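Long-range contacts in fatty acid amide hydrolase (Candida albicans, PDB 6KVR), which probably hydrolyses amides of fatty acids and other monocarboxylic acids to the carboxylate and ammonium, as a member of the amidase signature family: residues 225-230 and 472-477; 220-225 and 263-268; 207-212 and 416-421; 476-481 and 525-530. One frame throughout, in Å; residues are numbered along the deposited sequence.

Contact 1: 225-230 and 472-477; sequences NLLLSS and APHSEE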
loop_
_atom_site.group_PDB
_atom_site.type_symbol
_atom_site.label_atom_id
_atom_site.label_comp_id
_atom_site.label_asym_id
_atom_site.label_seq_id
_atom_site.Cartn_x
_atom_site.Cartn_y
_atom_site.Cartn_z
ATOM N N ASN A 225 20.057 20.619 26.434
ATOM C CA ASN A 225 20.494 21.986 26.208
ATOM C C ASN A 225 19.232 22.787 25.961
ATOM O O ASN A 225 18.674 22.729 24.858
ATOM C CB ASN A 225 21.455 22.072 25.014
ATOM C CG ASN A 225 21.956 23.497 24.748
ATOM O OD1 ASN A 225 21.265 24.474 25.018
ATOM N ND2 ASN A 225 23.170 23.608 24.204
ATOM N N LEU A 226 18.764 23.518 26.975
ATOM C CA LEU A 226 17.464 24.171 26.912
ATOM C C LEU A 226 17.419 25.348 25.948
ATOM O O LEU A 226 16.329 25.880 25.701
ATOM C CB LEU A 226 17.031 24.635 28.300
ATOM C CG LEU A 226 16.551 23.555 29.274
ATOM C CD1 LEU A 226 16.139 24.192 30.612
ATOM C CD2 LEU A 226 15.397 22.759 28.695
ATOM N N LEU A 227 18.548 25.783 25.393
ATOM C CA LEU A 227 18.436 26.758 24.312
ATOM C C LEU A 227 17.898 26.106 23.033
ATOM O O LEU A 227 17.208 26.768 22.242
ATOM C CB LEU A 227 19.786 27.432 24.056
ATOM C CG LEU A 227 19.868 28.420 22.876
ATOM C CD1 LEU A 227 18.992 29.653 23.079
ATOM C CD2 LEU A 227 21.302 28.844 22.625
ATOM N N LEU A 228 18.164 24.813 22.829
ATOM C CA LEU A 228 17.855 24.175 21.554
ATOM C C LEU A 228 16.429 23.634 21.507
ATOM O O LEU A 228 15.794 23.364 22.531
ATOM C CB LEU A 228 18.838 23.037 21.257
ATOM C CG LEU A 228 20.296 23.461 21.502
ATOM C CD1 LEU A 228 21.230 22.291 21.271
ATOM C CD2 LEU A 228 20.676 24.685 20.620
ATOM N N SER A 229 15.933 23.477 20.283
ATOM C CA SER A 229 14.675 22.784 20.060
ATOM C C SER A 229 14.809 21.295 20.363
ATOM O O SER A 229 15.861 20.684 20.156
ATOM C CB SER A 229 14.233 22.966 18.611
ATOM O OG SER A 229 13.330 21.947 18.239
ATOM N N SER A 230 13.717 20.698 20.835
ATOM C CA SER A 230 13.641 19.245 20.939
ATOM C C SER A 230 13.171 18.597 19.643
ATOM O O SER A 230 13.062 17.366 19.591
ATOM C CB SER A 230 12.718 18.835 22.098
ATOM O OG SER A 230 11.339 18.975 21.751
ATOM N N ALA A 472 20.603 19.407 17.143
ATOM C CA ALA A 472 19.338 20.105 17.352
ATOM C C ALA A 472 19.453 21.581 16.977
ATOM O O ALA A 472 20.425 22.245 17.361
ATOM C CB ALA A 472 18.884 19.981 18.810
ATOM N N PRO A 473 18.497 22.126 16.247
ATOM C CA PRO A 473 18.576 23.526 15.827
ATOM C C PRO A 473 18.074 24.469 16.919
ATOM O O PRO A 473 17.463 24.069 17.907
ATOM C CB PRO A 473 17.655 23.562 14.608
ATOM C CG PRO A 473 16.570 22.621 14.994
ATOM C CD PRO A 473 17.269 21.476 15.757
ATOM N N HIS A 474 18.351 25.749 16.727
ATOM C CA HIS A 474 17.687 26.744 17.556
ATOM C C HIS A 474 16.202 26.782 17.207
ATOM O O HIS A 474 15.807 26.486 16.077
ATOM C CB HIS A 474 18.316 28.118 17.348
ATOM C CG HIS A 474 19.725 28.213 17.839
ATOM N ND1 HIS A 474 20.592 29.205 17.430
ATOM C CD2 HIS A 474 20.415 27.448 18.719
ATOM C CE1 HIS A 474 21.756 29.041 18.031
ATOM N NE2 HIS A 474 21.677 27.979 18.817
ATOM N N SER A 475 15.376 27.162 18.183
ATOM C CA SER A 475 13.938 27.207 17.952
ATOM C C SER A 475 13.606 28.058 16.732
ATOM O O SER A 475 14.188 29.125 16.515
ATOM C CB SER A 475 13.217 27.734 19.194
ATOM O OG SER A 475 13.459 26.850 20.286
ATOM N N GLU A 476 12.698 27.536 15.902
ATOM C CA GLU A 476 12.165 28.229 14.730
ATOM C C GLU A 476 13.242 28.501 13.678
ATOM O O GLU A 476 13.076 29.385 12.828
ATOM C CB GLU A 476 11.461 29.532 15.131
ATOM C CG GLU A 476 10.413 29.384 16.249
ATOM C CD GLU A 476 9.435 30.569 16.322
ATOM O OE1 GLU A 476 8.421 30.614 15.569
ATOM O OE2 GLU A 476 9.698 31.475 17.145
ATOM N N GLU A 477 14.328 27.728 13.689
ATOM C CA GLU A 477 15.456 27.940 12.777
ATOM C C GLU A 477 15.920 26.616 12.174
ATOM O O GLU A 477 17.113 26.304 12.138
ATOM C CB GLU A 477 16.604 28.659 13.501
ATOM C CG GLU A 477 16.357 30.163 13.670
ATOM C CD GLU A 477 17.565 30.920 14.204
ATOM O OE1 GLU A 477 18.516 31.166 13.428
ATOM O OE2 GLU A 477 17.532 31.311 15.394
HETATM O O HOH W 1 16.620 28.604 20.505
#
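Leu227 O takes hydrogen bonds from two groups. One is water 1, at 2.6 Å from Leu227 O, which in turn accepts from Ser475 N and so bridges the two segments. The other is Lys221 NZ, which also bonds Ser475 OG and thereby pins both segments. One direct hydrogen bond joins them. Ser229 N donates to Pro473 O at 2.9 Å. Two turns meet here: a type I turn at 225-228, with an Asx turn from Asn225 OD1 to Leu227 N, and a type II turn at 474-477. In the amidase fold, 225-230 leads into the serine- and glycine-rich signature region. Ser229 lies about 10 Å, side chain to side chain, from Ser233, a predicted charge-relay residue. The two methyls of Leu228 part. CD2 meets the edge of the His474 ring in plane, 3.4 Å from His474 CD2. CD1 lies against Ala472, where Leu228 CB also packs on Ala472 CB at 3.9 Å. Leu227 CD2 adds an oblique contact to the same ring. The ring's NE2 is held by Gln535 O. Ser229 OG bonds Gly231 N and Asp211 OD2.

Contact 2: 220-225 and 263-268; sequences TKNPFN and AYSGCH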
loop_
_atom_site.group_PDB
_atom_site.type_symbol
_atom_site.label_atom_id
_atom_site.label_comp_id
_atom_site.label_asym_id
_atom_site.label_seq_id
_atom_site.Cartn_x
_atom_site.Cartn_y
_atom_site.Cartn_z
ATOM N N THR A 220 8.730 23.970 22.774
ATOM C CA THR A 220 9.248 22.870 23.588
ATOM C C THR A 220 10.759 22.794 23.409
ATOM O O THR A 220 11.255 22.926 22.288
ATOM C CB THR A 220 8.568 21.549 23.197
ATOM O OG1 THR A 220 7.166 21.663 23.475
ATOM C CG2 THR A 220 9.149 20.333 23.956
ATOM N N LYS A 221 11.496 22.596 24.504
ATOM C CA LYS A 221 12.948 22.756 24.496
ATOM C C LYS A 221 13.678 21.428 24.675
ATOM O O LYS A 221 13.139 20.466 25.227
ATOM C CB LYS A 221 13.390 23.736 25.598
ATOM C CG LYS A 221 13.028 25.192 25.304
ATOM C CD LYS A 221 13.614 25.654 23.954
ATOM C CE LYS A 221 13.599 27.183 23.852
ATOM N NZ LYS A 221 14.396 27.671 22.705
ATOM N N ASN A 222 14.949 21.413 24.244
ATOM C CA ASN A 222 15.777 20.196 24.297
ATOM C C ASN A 222 16.224 19.893 25.722
ATOM O O ASN A 222 16.765 20.771 26.395
ATOM C CB ASN A 222 17.010 20.354 23.402
ATOM C CG ASN A 222 17.735 19.041 23.159
ATOM O OD1 ASN A 222 18.066 18.296 24.098
ATOM N ND2 ASN A 222 17.993 18.749 21.890
ATOM N N PRO A 223 16.034 18.668 26.214
ATOM C CA PRO A 223 16.385 18.395 27.617
ATOM C C PRO A 223 17.895 18.356 27.899
ATOM O O PRO A 223 18.282 18.418 29.071
ATOM C CB PRO A 223 15.714 17.035 27.887
ATOM C CG PRO A 223 15.631 16.377 26.555
ATOM C CD PRO A 223 15.419 17.498 25.551
ATOM N N PHE A 224 18.759 18.263 26.885
ATOM C CA PHE A 224 20.206 18.272 27.091
ATOM C C PHE A 224 20.826 19.655 26.922
ATOM O O PHE A 224 22.007 19.839 27.241
ATOM C CB PHE A 224 20.884 17.288 26.124
ATOM C CG PHE A 224 20.651 15.845 26.472
ATOM C CD1 PHE A 224 21.505 15.179 27.344
ATOM C CD2 PHE A 224 19.563 15.158 25.944
ATOM C CE1 PHE A 224 21.286 13.839 27.672
ATOM C CE2 PHE A 224 19.332 13.828 26.267
ATOM C CZ PHE A 224 20.196 13.166 27.133
ATOM N N ASN A 225 20.057 20.619 26.434
ATOM C CA ASN A 225 20.494 21.986 26.208
ATOM C C ASN A 225 19.232 22.787 25.961
ATOM O O ASN A 225 18.674 22.729 24.858
ATOM C CB ASN A 225 21.455 22.072 25.014
ATOM C CG ASN A 225 21.956 23.497 24.748
ATOM O OD1 ASN A 225 21.265 24.474 25.018
ATOM N ND2 ASN A 225 23.170 23.608 24.204
ATOM N N ALA A 263 16.679 12.030 17.457
ATOM C CA ALA A 263 18.085 12.370 17.288
ATOM C C ALA A 263 18.435 13.673 17.998
ATOM O O ALA A 263 19.503 13.776 18.613
ATOM C CB ALA A 263 18.426 12.459 15.800
ATOM N N TYR A 264 17.554 14.678 17.915
ATOM C CA TYR A 264 17.824 15.966 18.547
ATOM C C TYR A 264 17.890 15.826 20.063
ATOM O O TYR A 264 18.725 16.463 20.714
ATOM C CB TYR A 264 16.743 16.997 18.200
ATOM C CG TYR A 264 16.617 17.442 16.757
ATOM C CD1 TYR A 264 17.475 16.976 15.774
ATOM C CD2 TYR A 264 15.622 18.342 16.383
ATOM C CE1 TYR A 264 17.346 17.386 14.455
ATOM C CE2 TYR A 264 15.470 18.753 15.070
ATOM C CZ TYR A 264 16.346 18.268 14.110
ATOM O OH TYR A 264 16.226 18.674 12.800
ATOM N N SER A 265 17.012 15.004 20.641
ATOM C CA SER A 265 16.728 15.053 22.066
ATOM C C SER A 265 17.378 13.933 22.857
ATOM O O SER A 265 17.108 13.814 24.052
ATOM C CB SER A 265 15.215 15.011 22.307
ATOM O OG SER A 265 14.574 16.178 21.829
ATOM N N GLY A 266 18.180 13.086 22.224
ATOM C CA GLY A 266 18.921 12.081 22.956
ATOM C C GLY A 266 18.239 10.748 23.192
ATOM O O GLY A 266 18.509 10.114 24.221
ATOM N N CYS A 267 17.383 10.279 22.278
ATOM C CA CYS A 267 16.801 8.947 22.440
ATOM C C CYS A 267 16.786 8.248 21.088
ATOM O O CYS A 267 17.350 8.741 20.104
ATOM C CB CYS A 267 15.409 9.018 23.079
ATOM S SG CYS A 267 14.224 10.005 22.173
ATOM N N HIS A 268 16.167 7.068 21.048
ATOM C CA HIS A 268 16.068 6.254 19.841
ATOM C C HIS A 268 14.646 6.315 19.302
ATOM O O HIS A 268 13.689 6.478 20.064
ATOM C CB HIS A 268 16.416 4.783 20.091
ATOM C CG HIS A 268 17.720 4.556 20.793
ATOM N ND1 HIS A 268 18.934 4.937 20.263
ATOM C CD2 HIS A 268 18.000 3.941 21.970
ATOM C CE1 HIS A 268 19.903 4.583 21.091
ATOM N NE2 HIS A 268 19.363 3.977 22.133
#
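Near the end of helix 259-265, Tyr264 offers its backbone carbonyl to Asn222. Asn222 ND2 donates to Tyr264 O at 2.7 Å with an N-H...O angle of 153°. The oxygen lies close to the amide plane of Asn222, but the donor stands well above the carbonyl plane of Tyr264. With chi1 at -167°, CG of Asn222 points opposite to its own backbone N, and the amide swings over to the helix. The other end of this amide is used too: Asn222 OD1 accepts from Phe224 N at 2.9 Å, an Asx turn that fixes the rotation of the group. Ser265 comes next. Its OG bonds Ser230 O, and Pro223 CD packs beside that OG at 4.0 Å. Ser265 O meets the edge of the Phe224 ring in plane, 3.1 Å from Phe224 CE2, where the slightly positive ring hydrogens probably suit the oxygen. Gly266 follows with a positive phi of 89°, where the chain leaves the helix. Phe224 CE2 lies 3.8 Å from Gly266 CA, and the glycine lets the ring come this close to the backbone. Beyond, the chain enters strand 268-271 of the large mixed amidase sheet. Pro223 rests on Val65 of helix 64-70 and Tyr243 of helix 235-243, Phe224 also touches Val65, and Ala263 packs on Ser496 of strand 494-499.

Contact 3: 207-212 and 416-421; sequences LMHLDS and TKLTKW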
loop_
_atom_site.group_PDB
_atom_site.type_symbol
_atom_site.label_atom_id
_atom_site.label_comp_id
_atom_site.label_asym_id
_atom_site.label_seq_id
_atom_site.Cartn_x
_atom_site.Cartn_y
_atom_site.Cartn_z
ATOM N N LEU A 207 1.640 20.670 12.100
ATOM C CA LEU A 207 2.340 19.381 12.186
ATOM C C LEU A 207 3.418 19.240 11.124
ATOM O O LEU A 207 3.808 18.133 10.793
ATOM C CB LEU A 207 1.376 18.191 12.072
ATOM C CG LEU A 207 0.168 18.225 12.996
ATOM C CD1 LEU A 207 -0.661 16.942 12.865
ATOM C CD2 LEU A 207 0.623 18.450 14.426
HETATM N N MSE A 208 3.877 20.337 10.544
HETATM C CA MSE A 208 4.883 20.293 9.489
HETATM C C MSE A 208 6.060 21.215 9.827
HETATM O O MSE A 208 6.480 22.039 9.013
HETATM C CB MSE A 208 4.249 20.683 8.141
HETATM C CG MSE A 208 3.157 19.724 7.656
HETATM SE SE MSE A 208 4.047 17.990 7.204
HETATM C CE MSE A 208 4.745 18.557 5.415
ATOM N N HIS A 209 6.566 21.072 11.050
ATOM C CA HIS A 209 7.852 21.619 11.451
ATOM C C HIS A 209 8.713 20.497 12.013
ATOM O O HIS A 209 8.220 19.596 12.698
ATOM C CB HIS A 209 7.785 22.701 12.583
ATOM C CG HIS A 209 6.753 23.769 12.409
ATOM N ND1 HIS A 209 6.701 24.875 13.242
ATOM C CD2 HIS A 209 5.731 23.914 11.532
ATOM C CE1 HIS A 209 5.702 25.654 12.878
ATOM N NE2 HIS A 209 5.090 25.093 11.850
ATOM N N LEU A 210 10.017 20.588 11.793
ATOM C CA LEU A 210 10.937 19.822 12.634
ATOM C C LEU A 210 11.250 20.574 13.926
ATOM O O LEU A 210 12.395 20.627 14.380
ATOM C CB LEU A 210 12.205 19.482 11.857
ATOM C CG LEU A 210 12.011 18.534 10.660
ATOM C CD1 LEU A 210 13.352 17.989 10.151
ATOM C CD2 LEU A 210 11.047 17.381 10.962
ATOM N N ASP A 211 10.206 21.134 14.533
ATOM C CA ASP A 211 10.239 22.035 15.686
ATOM C C ASP A 211 8.829 22.047 16.280
ATOM O O ASP A 211 7.956 21.306 15.818
ATOM C CB ASP A 211 10.702 23.433 15.266
ATOM C CG ASP A 211 11.049 24.311 16.447
ATOM O OD1 ASP A 211 10.906 25.552 16.323
ATOM O OD2 ASP A 211 11.464 23.761 17.502
ATOM N N SER A 212 8.572 22.940 17.256
ATOM C CA SER A 212 7.382 22.813 18.094
ATOM C C SER A 212 6.445 24.025 18.164
ATOM O O SER A 212 5.372 23.902 18.781
ATOM C CB SER A 212 7.793 22.452 19.534
ATOM O OG SER A 212 8.947 23.168 19.939
ATOM N N THR A 416 2.612 30.823 12.524
ATOM C CA THR A 416 3.970 30.675 13.034
ATOM C C THR A 416 4.998 30.838 11.903
ATOM O O THR A 416 4.689 30.678 10.715
ATOM C CB THR A 416 4.057 29.308 13.720
ATOM O OG1 THR A 416 3.494 29.406 15.045
ATOM C CG2 THR A 416 5.447 28.728 13.732
ATOM N N LYS A 417 6.230 31.185 12.279
ATOM C CA LYS A 417 7.290 31.389 11.292
ATOM C C LYS A 417 7.531 30.134 10.448
ATOM O O LYS A 417 7.590 30.199 9.213
ATOM C CB LYS A 417 8.586 31.814 11.991
ATOM C CG LYS A 417 9.770 31.935 11.037
ATOM C CD LYS A 417 11.081 32.182 11.760
ATOM C CE LYS A 417 12.246 31.794 10.861
ATOM N NZ LYS A 417 13.516 31.761 11.616
ATOM N N LEU A 418 7.707 28.986 11.095
ATOM C CA LEU A 418 7.966 27.790 10.297
ATOM C C LEU A 418 6.713 27.271 9.609
ATOM O O LEU A 418 6.826 26.395 8.749
ATOM C CB LEU A 418 8.612 26.688 11.153
ATOM C CG LEU A 418 10.067 27.020 11.533
ATOM C CD1 LEU A 418 10.779 25.866 12.244
ATOM C CD2 LEU A 418 10.876 27.500 10.299
ATOM N N THR A 419 5.537 27.807 9.945
ATOM C CA THR A 419 4.314 27.462 9.225
ATOM C C THR A 419 4.290 28.159 7.873
ATOM O O THR A 419 4.012 27.528 6.847
ATOM C CB THR A 419 3.084 27.843 10.058
ATOM O OG1 THR A 419 2.857 26.844 11.055
ATOM C CG2 THR A 419 1.841 27.965 9.204
ATOM N N LYS A 420 4.592 29.461 7.863
ATOM C CA LYS A 420 4.836 30.177 6.615
ATOM C C LYS A 420 5.870 29.445 5.762
ATOM O O LYS A 420 5.730 29.344 4.540
ATOM C CB LYS A 420 5.310 31.598 6.925
ATOM C CG LYS A 420 4.317 32.434 7.748
ATOM C CD LYS A 420 4.885 33.834 8.047
ATOM C CE LYS A 420 3.826 34.776 8.604
ATOM N NZ LYS A 420 4.400 36.103 9.012
ATOM N N TRP A 421 6.911 28.920 6.403
ATOM C CA TRP A 421 7.948 28.196 5.684
ATOM C C TRP A 421 7.377 26.969 4.960
ATOM O O TRP A 421 7.594 26.793 3.756
ATOM C CB TRP A 421 9.061 27.804 6.669
ATOM C CG TRP A 421 10.141 26.993 6.060
ATOM C CD1 TRP A 421 10.329 25.644 6.197
ATOM C CD2 TRP A 421 11.174 27.455 5.175
ATOM N NE1 TRP A 421 11.429 25.243 5.470
ATOM C CE2 TRP A 421 11.958 26.331 4.826
ATOM C CE3 TRP A 421 11.516 28.704 4.652
ATOM C CZ2 TRP A 421 13.074 26.427 3.986
ATOM C CZ3 TRP A 421 12.620 28.799 3.810
ATOM C CH2 TRP A 421 13.384 27.667 3.486
HETATM O O HOH W 2 8.472 23.940 8.773
#
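His209 places its imidazole against the first turn of helix 417-423 and carries most of the contact. It lies in the loop that follows strand 199-201 of the amidase fold, two residues after Leu207, a predicted substrate-binding residue. Thr419, Leu418 and the N-cap residue Thr416 meet the ring at its edge and over one face. His209 NE2 donates to Thr419 OG1 at 2.9 Å, with the oxygen exactly in the ring plane. Leu418 CB covers one face as a CH-pi contact, 3.5 Å from the ring centroid and offset toward the rim. Thr416 CG2 comes in near the edge, 3.2 Å from His209 CE1. A chi1 of -47° sets CG beside the backbone N of His209 and turns the ring to the helix. Asp211 adds a smaller contact, its CB 3.9 Å from Leu418 CD1. The next shell holds these groups in place. Gln205 OE1 bonds both Thr419 OG1 and Thr416 N, so the same threonine hydroxyl that receives the histidine is steadied from the loop. Asp211 OD1 accepts from Glu476 N. Water 2 links the two backbones, donating to Met208 O (modelled as selenomethionine) at 2.8 Å and to Leu418 O at 3.0 Å. This water sits in the plane of the Trp421 ring, at its edge, 3.6 Å from Trp421 CD1.

Contact 4: 476-481 and 525-530; sequences EEVYNW and QLENEN
Glu527 OE2 accepts two direct backbone hydrogen bonds from Tyr479 N and Asn480 N, each at 2.8 Å. The first donor arrives nearly in line with the C-O bond. The second comes on the anti side, 31° out of the carboxylate plane. The glutamate chain is bent at chi2 (-80°), which folds the carboxylate back to the loop. Its other oxygen, Glu527 OE1, accepts from Asn469 ND2 and weakly from water 3. This buried carboxylate is thus satisfied on both oxygens, and the donors probably favour its charged form. Direct bonds also hold Tyr479 from outside: its O accepts from Trp421 NE1 of helix 417-423 and from Tyr425 OH, and its OH bonds Lys417 NZ.

Packing centres on Tyr479. Leu526 CD2 sits over one face of its ring as a CH-pi contact, 3.8 Å from the centroid, and Leu526 CG approaches Tyr479 CD2 at 3.7 Å. Near the rim, Asn530 ND2 lies in the ring plane, 3.9 Å from Tyr479 CE2. Asn480 CB packs on the CG of Glu527. Within the amidase fold this joins the C-terminal part of helix 522-529 and the residue after it to the loop between strand 462-466 and helix 482-490, with Leu418 of helix 417-423 also against Tyr479.

Water carries the remaining polar links. Water 3 donates to Glu477 O at 2.7 Å and accepts from Asn530 ND2. Water 4 also accepts from Asn530 ND2, donates to Glu477 OE1 and lies 2.7 Å from Tyr479 OH.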
loop_
_atom_site.group_PDB
_atom_site.type_symbol
_atom_site.label_atom_id
_atom_site.label_comp_id
_atom_site.label_asym_id
_atom_site.label_seq_id
_atom_site.Cartn_x
_atom_site.Cartn_y
_atom_site.Cartn_z
ATOM N N GLU A 476 12.698 27.536 15.902
ATOM C CA GLU A 476 12.165 28.229 14.730
ATOM C C GLU A 476 13.242 28.501 13.678
ATOM O O GLU A 476 13.076 29.385 12.828
ATOM C CB GLU A 476 11.461 29.532 15.131
ATOM C CG GLU A 476 10.413 29.384 16.249
ATOM C CD GLU A 476 9.435 30.569 16.322
ATOM O OE1 GLU A 476 8.421 30.614 15.569
ATOM O OE2 GLU A 476 9.698 31.475 17.145
ATOM N N GLU A 477 14.328 27.728 13.689
ATOM C CA GLU A 477 15.456 27.940 12.777
ATOM C C GLU A 477 15.920 26.616 12.174
ATOM O O GLU A 477 17.113 26.304 12.138
ATOM C CB GLU A 477 16.604 28.659 13.501
ATOM C CG GLU A 477 16.357 30.163 13.670
ATOM C CD GLU A 477 17.565 30.920 14.204
ATOM O OE1 GLU A 477 18.516 31.166 13.428
ATOM O OE2 GLU A 477 17.532 31.311 15.394
ATOM N N VAL A 478 14.975 25.809 11.691
ATOM C CA VAL A 478 15.318 24.579 10.991
ATOM C C VAL A 478 14.469 24.501 9.725
ATOM O O VAL A 478 13.233 24.481 9.796
ATOM C CB VAL A 478 15.153 23.330 11.880
ATOM C CG1 VAL A 478 13.807 23.320 12.619
ATOM C CG2 VAL A 478 15.360 22.065 11.078
ATOM N N TYR A 479 15.140 24.461 8.571
ATOM C CA TYR A 479 14.554 24.691 7.260
ATOM C C TYR A 479 14.698 23.524 6.296
ATOM O O TYR A 479 13.819 23.324 5.453
ATOM C CB TYR A 479 15.198 25.922 6.615
ATOM C CG TYR A 479 15.249 27.137 7.525
ATOM C CD1 TYR A 479 14.143 27.973 7.663
ATOM C CD2 TYR A 479 16.394 27.443 8.238
ATOM C CE1 TYR A 479 14.175 29.077 8.495
ATOM C CE2 TYR A 479 16.447 28.544 9.075
ATOM C CZ TYR A 479 15.338 29.357 9.195
ATOM O OH TYR A 479 15.395 30.442 10.021
ATOM N N ASN A 480 15.783 22.759 6.380
ATOM C CA ASN A 480 16.068 21.689 5.436
ATOM C C ASN A 480 15.740 20.331 6.045
ATOM O O ASN A 480 16.367 19.917 7.032
ATOM C CB ASN A 480 17.534 21.720 5.016
ATOM C CG ASN A 480 17.936 20.473 4.290
ATOM O OD1 ASN A 480 17.267 20.057 3.349
ATOM N ND2 ASN A 480 19.003 19.841 4.742
ATOM N N TRP A 481 14.808 19.613 5.422
ATOM C CA TRP A 481 14.436 18.264 5.840
ATOM C C TRP A 481 15.088 17.146 4.997
ATOM O O TRP A 481 14.720 15.970 5.152
ATOM C CB TRP A 481 12.920 18.095 5.757
ATOM C CG TRP A 481 12.081 19.038 6.557
ATOM C CD1 TRP A 481 12.499 20.099 7.319
ATOM C CD2 TRP A 481 10.649 19.012 6.653
ATOM N NE1 TRP A 481 11.412 20.728 7.888
ATOM C CE2 TRP A 481 10.266 20.083 7.494
ATOM C CE3 TRP A 481 9.655 18.181 6.112
ATOM C CZ2 TRP A 481 8.932 20.334 7.826
ATOM C CZ3 TRP A 481 8.325 18.439 6.434
ATOM C CH2 TRP A 481 7.981 19.509 7.291
ATOM N N GLN A 525 23.195 27.568 2.322
ATOM C CA GLN A 525 23.853 28.684 2.994
ATOM C C GLN A 525 23.087 29.087 4.248
ATOM O O GLN A 525 23.680 29.303 5.313
ATOM C CB GLN A 525 23.976 29.876 2.046
ATOM C CG GLN A 525 24.816 30.994 2.632
ATOM C CD GLN A 525 24.782 32.260 1.811
ATOM O OE1 GLN A 525 24.543 32.226 0.616
ATOM N NE2 GLN A 525 25.014 33.388 2.460
ATOM N N LEU A 526 21.764 29.214 4.125
ATOM C CA LEU A 526 20.923 29.484 5.284
ATOM C C LEU A 526 21.243 28.524 6.435
ATOM O O LEU A 526 21.538 28.952 7.561
ATOM C CB LEU A 526 19.456 29.385 4.869
ATOM C CG LEU A 526 18.366 29.540 5.927
ATOM C CD1 LEU A 526 18.561 30.803 6.773
ATOM C CD2 LEU A 526 17.006 29.542 5.241
ATOM N N GLU A 527 21.243 27.224 6.150
ATOM C CA GLU A 527 21.468 26.232 7.199
ATOM C C GLU A 527 22.895 26.299 7.747
ATOM O O GLU A 527 23.095 26.313 8.966
ATOM C CB GLU A 527 21.167 24.831 6.660
ATOM C CG GLU A 527 19.683 24.521 6.525
ATOM C CD GLU A 527 19.016 24.127 7.858
ATOM O OE1 GLU A 527 19.726 23.910 8.877
ATOM O OE2 GLU A 527 17.769 24.022 7.880
ATOM N N ASN A 528 23.906 26.310 6.863
ATOM C CA ASN A 528 25.290 26.225 7.330
ATOM C C ASN A 528 25.726 27.488 8.069
ATOM O O ASN A 528 26.532 27.407 9.006
ATOM C CB ASN A 528 26.250 25.979 6.166
ATOM C CG ASN A 528 26.311 24.514 5.720
ATOM O OD1 ASN A 528 27.052 24.184 4.798
ATOM N ND2 ASN A 528 25.517 23.645 6.350
ATOM N N GLU A 529 25.225 28.662 7.673
ATOM C CA GLU A 529 25.676 29.875 8.352
ATOM C C GLU A 529 25.063 30.024 9.740
ATOM O O GLU A 529 25.514 30.876 10.505
ATOM C CB GLU A 529 25.400 31.103 7.475
ATOM C CG GLU A 529 26.468 31.272 6.373
ATOM C CD GLU A 529 26.258 32.476 5.448
ATOM O OE1 GLU A 529 25.173 33.121 5.468
ATOM O OE2 GLU A 529 27.203 32.770 4.674
ATOM N N ASN A 530 24.094 29.183 10.105
ATOM C CA ASN A 530 23.584 29.163 11.471
ATOM C C ASN A 530 24.472 28.383 12.433
ATOM O O ASN A 530 24.294 28.505 13.648
ATOM C CB ASN A 530 22.184 28.553 11.507
ATOM C CG ASN A 530 21.125 29.533 11.091
ATOM O OD1 ASN A 530 21.365 30.730 11.087
ATOM N ND2 ASN A 530 19.965 29.036 10.705
HETATM O O HOH W 3 19.256 26.500 10.474
HETATM O O HOH W 4 17.883 31.197 10.674
#

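From the N terminus, contact 3 opens first, at 207-212. Contact 2 opens at 220-225 and closes at 263-268, so its short loop nests inside the longer one that contact 3 closes at 416-421. Contact 1 opens at 225-230, sharing Asn225 with contact 2, and closes only at 472-477. It therefore crosses both. Contact 4 begins where contact 1 ends, sharing Glu476 and Glu477, and closes at 525-530. It lies in series after contacts 2 and 3. Lys221, Asp211 and Lys417 bond across from one contact to another. Together they tie the signature region and helix 259-265 to helices 417-423 and 522-529 through the loop after strand 462-466.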